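Local structure of inactive glucansucrase (Lactobacillus reuteri, 5JBD) at residues Q563-L576 with Y604-P618. The protein is an inactive glucansucrase, a member of glycoside hydrolase family 70 in the TIM-barrel clan. Residues are numbered along the deposited sequence; the frame is centred on the assembly and turned at random.
Sequences QQYRNLIDTTENGL and YSNPYVSGYLGVWVP
Thr571 packs against Tyr604 and Leu613 at once, and each branch of its short side chain has its own task. CB sits 3.8 Å from CD1 of Tyr604. From there CG2, anti to the backbone N, runs over one face of the Tyr604 ring as a CH-pi contact, 3.7 Å from the centroid and offset toward the rim. OG1 turns the other way, anti to the carbonyl carbon (chi1 -54°), and donates to Leu613 O at 2.7 Å, meeting a lone pair in the carbonyl plane. Val609 CG2 lies against the same hydroxyl.

Beyond Thr571, Asn606 leans into the turn at 572-575. Its OD1 accepts from Tyr608 N, closing an Asx turn, and also from Val609 N, which completes an Asx motif and fixes the amide, while ND2 comes within 2.8 Å of Thr572 O. Thr572 OG1 takes Gly575 N in an ST motif.

Toward the other end the strands pair antiparallel. Arg566 and Val617 exchange two backbone bonds, and Val615 N reaches Ile569 O at 2.9 Å. Leu568 and Ile569 both face Val615 in a classic beta bulge, their N atoms sharing Val615 O through weak bonds. Next to it Asn567 lays its amide over the rim of Trp616's six-membered ring, the planes 25° apart, with CB 3.4 Å from CZ3; ND2 donates to Asp570 OD2. On the opposite face Ile569 packs on Val615, Leu568 reaches Val615 with CD2 and Val617 with CD1, and Leu489 and Phe496 of helix 483-496 cover Ile569 and Val617.

Strand 612-618 lies between 564-571 and 537-542 in an antiparallel sheet backed by that helix, consistent with the family's beta domain C.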
loop_
_atom_site.group_PDB
_atom_site.type_symbol
_atom_site.label_atom_id
_atom_site.label_comp_id
_atom_site.label_asym_id
_atom_site.label_seq_id
_atom_site.Cartn_x
_atom_site.Cartn_y
_atom_site.Cartn_z
ATOM N N GLN A 563 -25.606 31.220 -28.855
ATOM C CA GLN A 563 -25.829 29.817 -28.535
ATOM C C GLN A 563 -26.454 29.612 -27.169
ATOM O O GLN A 563 -26.065 30.258 -26.198
ATOM C CB GLN A 563 -24.514 29.045 -28.623
ATOM C CG GLN A 563 -24.718 27.544 -28.475
ATOM C CD GLN A 563 -23.508 26.719 -28.845
ATOM O OE1 GLN A 563 -22.428 27.240 -29.127
ATOM N NE2 GLN A 563 -23.688 25.397 -28.835
ATOM N N GLN A 564 -27.400 28.672 -27.108
ATOM C CA GLN A 564 -28.104 28.326 -25.872
ATOM C C GLN A 564 -27.299 27.347 -25.031
ATOM O O GLN A 564 -26.812 26.340 -25.550
ATOM C CB GLN A 564 -29.448 27.686 -26.198
ATOM C CG GLN A 564 -30.344 28.577 -27.036
ATOM C CD GLN A 564 -31.764 28.074 -27.095
ATOM O OE1 GLN A 564 -32.033 26.882 -26.929
ATOM N NE2 GLN A 564 -32.690 28.992 -27.287
ATOM N N TYR A 565 -27.171 27.654 -23.740
ATOM C CA TYR A 565 -26.479 26.805 -22.764
ATOM C C TYR A 565 -27.433 26.381 -21.658
ATOM O O TYR A 565 -28.256 27.177 -21.194
ATOM C CB TYR A 565 -25.252 27.538 -22.193
ATOM C CG TYR A 565 -24.098 27.465 -23.143
ATOM C CD1 TYR A 565 -24.005 28.332 -24.215
ATOM C CD2 TYR A 565 -23.149 26.447 -23.024
ATOM C CE1 TYR A 565 -22.972 28.239 -25.116
ATOM C CE2 TYR A 565 -22.109 26.335 -23.923
ATOM C CZ TYR A 565 -22.024 27.228 -24.965
ATOM O OH TYR A 565 -20.995 27.131 -25.848
ATOM N N ARG A 566 -27.324 25.121 -21.253
ATOM C CA ARG A 566 -28.131 24.572 -20.185
ATOM C C ARG A 566 -27.411 24.713 -18.851
ATOM O O ARG A 566 -26.207 24.462 -18.749
ATOM C CB ARG A 566 -28.422 23.081 -20.457
ATOM C CG ARG A 566 -29.351 22.450 -19.427
ATOM C CD ARG A 566 -29.932 21.129 -19.909
ATOM N NE ARG A 566 -28.955 20.030 -19.895
ATOM C CZ ARG A 566 -28.784 19.134 -18.910
ATOM N NH1 ARG A 566 -29.504 19.168 -17.784
ATOM N NH2 ARG A 566 -27.870 18.175 -19.051
ATOM N N ASN A 567 -28.179 25.056 -17.827
ATOM C CA ASN A 567 -27.699 25.175 -16.459
ATOM C C ASN A 567 -27.599 23.771 -15.859
ATOM O O ASN A 567 -28.537 23.278 -15.216
ATOM C CB ASN A 567 -28.684 26.045 -15.660
ATOM C CG ASN A 567 -28.152 26.461 -14.305
ATOM O OD1 ASN A 567 -27.151 25.955 -13.831
ATOM N ND2 ASN A 567 -28.846 27.412 -13.668
ATOM N N LEU A 568 -26.456 23.128 -16.063
ATOM C CA LEU A 568 -26.260 21.748 -15.602
ATOM C C LEU A 568 -26.254 21.628 -14.082
ATOM O O LEU A 568 -26.926 20.756 -13.520
ATOM C CB LEU A 568 -24.954 21.176 -16.143
ATOM C CG LEU A 568 -24.755 19.665 -15.929
ATOM C CD1 LEU A 568 -25.519 18.887 -16.984
ATOM C CD2 LEU A 568 -23.283 19.314 -15.992
ATOM N N ILE A 569 -25.452 22.460 -13.431
ATOM C CA ILE A 569 -25.399 22.535 -11.969
ATOM C C ILE A 569 -25.334 24.004 -11.569
ATOM O O ILE A 569 -24.555 24.755 -12.138
ATOM C CB ILE A 569 -24.157 21.825 -11.383
ATOM C CG1 ILE A 569 -24.116 20.350 -11.807
ATOM C CG2 ILE A 569 -24.136 21.952 -9.854
ATOM C CD1 ILE A 569 -22.871 19.610 -11.361
ATOM N N ASP A 570 -26.123 24.385 -10.566
ATOM C CA ASP A 570 -26.066 25.720 -9.965
ATOM C C ASP A 570 -26.177 25.558 -8.445
ATOM O O ASP A 570 -26.631 24.516 -7.955
ATOM C CB ASP A 570 -27.191 26.610 -10.521
ATOM C CG ASP A 570 -26.848 28.120 -10.514
ATOM O OD1 ASP A 570 -25.905 28.553 -9.818
ATOM O OD2 ASP A 570 -27.563 28.883 -11.203
ATOM N N THR A 571 -25.746 26.577 -7.707
ATOM C CA THR A 571 -25.740 26.536 -6.241
ATOM C C THR A 571 -27.007 27.207 -5.679
ATOM O O THR A 571 -27.443 28.239 -6.196
ATOM C CB THR A 571 -24.460 27.198 -5.683
ATOM O OG1 THR A 571 -23.305 26.579 -6.276
ATOM C CG2 THR A 571 -24.367 27.059 -4.191
ATOM N N THR A 572 -27.563 26.615 -4.613
ATOM C CA THR A 572 -28.704 27.175 -3.853
ATOM C C THR A 572 -28.296 27.354 -2.395
ATOM O O THR A 572 -27.233 26.888 -1.983
ATOM C CB THR A 572 -29.937 26.240 -3.881
ATOM O OG1 THR A 572 -29.634 25.040 -3.159
ATOM C CG2 THR A 572 -30.344 25.906 -5.310
ATOM N N GLU A 573 -29.147 28.007 -1.593
ATOM C CA GLU A 573 -28.821 28.220 -0.171
ATOM C C GLU A 573 -28.572 26.904 0.579
ATOM O O GLU A 573 -27.690 26.847 1.442
ATOM C CB GLU A 573 -29.908 29.052 0.549
ATOM C CG GLU A 573 -30.028 30.509 0.082
ATOM C CD GLU A 573 -28.761 31.355 0.226
ATOM O OE1 GLU A 573 -27.921 31.096 1.126
ATOM O OE2 GLU A 573 -28.613 32.313 -0.569
ATOM N N ASN A 574 -29.327 25.860 0.234
ATOM C CA ASN A 574 -29.214 24.543 0.894
ATOM C C ASN A 574 -28.290 23.527 0.212
ATOM O O ASN A 574 -27.779 22.626 0.890
ATOM C CB ASN A 574 -30.603 23.919 1.079
ATOM C CG ASN A 574 -31.467 24.706 2.042
ATOM O OD1 ASN A 574 -30.969 25.387 2.952
ATOM N ND2 ASN A 574 -32.776 24.623 1.844
ATOM N N GLY A 575 -28.057 23.665 -1.093
ATOM C CA GLY A 575 -27.184 22.706 -1.790
ATOM C C GLY A 575 -26.963 23.030 -3.249
ATOM O O GLY A 575 -26.526 24.144 -3.584
ATOM N N LEU A 576 -27.249 22.052 -4.111
ATOM C CA LEU A 576 -27.101 22.181 -5.565
ATOM C C LEU A 576 -28.449 21.920 -6.217
ATOM O O LEU A 576 -29.270 21.205 -5.645
ATOM C CB LEU A 576 -26.098 21.151 -6.085
ATOM C CG LEU A 576 -24.665 21.250 -5.566
ATOM C CD1 LEU A 576 -23.844 20.056 -6.037
ATOM C CD2 LEU A 576 -24.026 22.552 -6.025
ATOM N N TYR A 604 -21.993 31.112 -1.128
ATOM C CA TYR A 604 -22.916 30.271 -0.367
ATOM C C TYR A 604 -22.157 29.457 0.661
ATOM O O TYR A 604 -20.939 29.240 0.554
ATOM C CB TYR A 604 -23.640 29.294 -1.282
ATOM C CG TYR A 604 -24.600 29.915 -2.248
ATOM C CD1 TYR A 604 -24.179 30.336 -3.500
ATOM C CD2 TYR A 604 -25.942 30.049 -1.931
ATOM C CE1 TYR A 604 -25.067 30.881 -4.414
ATOM C CE2 TYR A 604 -26.847 30.596 -2.838
ATOM C CZ TYR A 604 -26.402 31.013 -4.074
ATOM O OH TYR A 604 -27.277 31.562 -4.986
ATOM N N SER A 605 -22.895 28.969 1.647
ATOM C CA SER A 605 -22.336 28.095 2.661
ATOM C C SER A 605 -23.363 27.012 2.958
ATOM O O SER A 605 -24.376 27.264 3.618
ATOM C CB SER A 605 -21.992 28.887 3.920
ATOM O OG SER A 605 -21.337 28.062 4.861
ATOM N N ASN A 606 -23.106 25.807 2.441
ATOM C CA ASN A 606 -23.972 24.645 2.675
ATOM C C ASN A 606 -23.110 23.366 2.605
ATOM O O ASN A 606 -21.905 23.466 2.335
ATOM C CB ASN A 606 -25.165 24.692 1.705
ATOM C CG ASN A 606 -24.766 24.488 0.260
ATOM O OD1 ASN A 606 -24.053 23.536 -0.075
ATOM N ND2 ASN A 606 -25.264 25.353 -0.618
ATOM N N PRO A 607 -23.698 22.170 2.847
ATOM C CA PRO A 607 -22.840 20.984 2.878
ATOM C C PRO A 607 -22.091 20.671 1.568
ATOM O O PRO A 607 -21.035 20.032 1.619
ATOM C CB PRO A 607 -23.825 19.848 3.230
ATOM C CG PRO A 607 -24.954 20.531 3.934
ATOM C CD PRO A 607 -25.091 21.832 3.199
ATOM N N TYR A 608 -22.639 21.132 0.442
ATOM C CA TYR A 608 -22.116 20.866 -0.887
ATOM C C TYR A 608 -21.131 21.940 -1.376
ATOM O O TYR A 608 -20.159 21.602 -2.045
ATOM C CB TYR A 608 -23.280 20.747 -1.884
ATOM C CG TYR A 608 -24.242 19.626 -1.528
ATOM C CD1 TYR A 608 -24.038 18.340 -2.006
ATOM C CD2 TYR A 608 -25.343 19.843 -0.674
ATOM C CE1 TYR A 608 -24.897 17.295 -1.671
ATOM C CE2 TYR A 608 -26.205 18.801 -0.331
ATOM C CZ TYR A 608 -25.967 17.530 -0.834
ATOM O OH TYR A 608 -26.793 16.487 -0.518
ATOM N N VAL A 609 -21.382 23.208 -1.028
ATOM C CA VAL A 609 -20.630 24.367 -1.553
ATOM C C VAL A 609 -20.278 25.359 -0.430
ATOM O O VAL A 609 -21.142 25.742 0.376
ATOM C CB VAL A 609 -21.433 25.107 -2.654
ATOM C CG1 VAL A 609 -20.651 26.303 -3.214
ATOM C CG2 VAL A 609 -21.840 24.155 -3.770
ATOM N N SER A 610 -18.995 25.727 -0.368
ATOM C CA SER A 610 -18.483 26.804 0.466
ATOM C C SER A 610 -17.745 27.775 -0.453
ATOM O O SER A 610 -16.528 27.644 -0.678
ATOM C CB SER A 610 -17.554 26.235 1.527
ATOM O OG SER A 610 -17.116 27.245 2.415
ATOM N N GLY A 611 -18.498 28.734 -0.973
ATOM C CA GLY A 611 -18.085 29.556 -2.111
ATOM C C GLY A 611 -19.161 29.503 -3.187
ATOM O O GLY A 611 -20.318 29.842 -2.919
ATOM N N TYR A 612 -18.801 29.042 -4.381
ATOM C CA TYR A 612 -19.771 28.916 -5.476
ATOM C C TYR A 612 -19.406 27.782 -6.410
ATOM O O TYR A 612 -18.216 27.526 -6.639
ATOM C CB TYR A 612 -19.854 30.218 -6.276
ATOM C CG TYR A 612 -20.898 30.183 -7.397
ATOM C CD1 TYR A 612 -22.262 30.300 -7.116
ATOM C CD2 TYR A 612 -20.517 29.988 -8.736
ATOM C CE1 TYR A 612 -23.216 30.241 -8.128
ATOM C CE2 TYR A 612 -21.461 29.929 -9.752
ATOM C CZ TYR A 612 -22.808 30.065 -9.448
ATOM O OH TYR A 612 -23.744 30.016 -10.465
ATOM N N LEU A 613 -20.432 27.136 -6.979
ATOM C CA LEU A 613 -20.265 26.166 -8.070
ATOM C C LEU A 613 -21.332 26.384 -9.132
ATOM O O LEU A 613 -22.530 26.444 -8.818
ATOM C CB LEU A 613 -20.330 24.707 -7.559
ATOM C CG LEU A 613 -20.213 23.606 -8.638
ATOM C CD1 LEU A 613 -18.906 23.724 -9.435
ATOM C CD2 LEU A 613 -20.353 22.222 -8.024
ATOM N N GLY A 614 -20.899 26.499 -10.389
ATOM C CA GLY A 614 -21.816 26.524 -11.529
ATOM C C GLY A 614 -21.223 25.785 -12.719
ATOM O O GLY A 614 -20.028 25.894 -12.967
ATOM N N VAL A 615 -22.052 25.061 -13.469
ATOM C CA VAL A 615 -21.602 24.372 -14.680
ATOM C C VAL A 615 -22.599 24.544 -15.829
ATOM O O VAL A 615 -23.819 24.300 -15.645
ATOM C CB VAL A 615 -21.361 22.872 -14.406
ATOM C CG1 VAL A 615 -20.763 22.197 -15.648
ATOM C CG2 VAL A 615 -20.451 22.703 -13.201
ATOM N N TRP A 616 -22.084 24.937 -16.998
ATOM C CA TRP A 616 -22.898 25.195 -18.204
ATOM C C TRP A 616 -22.436 24.332 -19.364
ATOM O O TRP A 616 -21.229 24.230 -19.610
ATOM C CB TRP A 616 -22.802 26.673 -18.622
ATOM C CG TRP A 616 -23.353 27.580 -17.560
ATOM C CD1 TRP A 616 -22.675 28.131 -16.524
ATOM C CD2 TRP A 616 -24.717 27.965 -17.400
ATOM N NE1 TRP A 616 -23.526 28.863 -15.732
ATOM C CE2 TRP A 616 -24.790 28.777 -16.249
ATOM C CE3 TRP A 616 -25.894 27.702 -18.124
ATOM C CZ2 TRP A 616 -25.991 29.334 -15.798
ATOM C CZ3 TRP A 616 -27.096 28.262 -17.674
ATOM C CH2 TRP A 616 -27.131 29.062 -16.516
ATOM N N VAL A 617 -23.392 23.737 -20.082
ATOM C CA VAL A 617 -23.104 22.953 -21.296
ATOM C C VAL A 617 -24.071 23.298 -22.427
ATOM O O VAL A 617 -25.195 23.716 -22.164
ATOM C CB VAL A 617 -23.151 21.419 -21.041
ATOM C CG1 VAL A 617 -22.066 21.016 -20.056
ATOM C CG2 VAL A 617 -24.519 20.954 -20.557
ATOM N N PRO A 618 -23.649 23.105 -23.683
ATOM C CA PRO A 618 -24.580 23.354 -24.788
ATOM C C PRO A 618 -25.892 22.554 -24.715
ATOM O O PRO A 618 -25.898 21.402 -24.291
ATOM C CB PRO A 618 -23.774 22.941 -26.030
ATOM C CG PRO A 618 -22.340 23.128 -25.624
ATOM C CD PRO A 618 -22.296 22.764 -24.172
HETATM O O HOH W 1 -27.453 19.644 -22.759
HETATM O O HOH W 2 -26.930 30.356 -7.976
#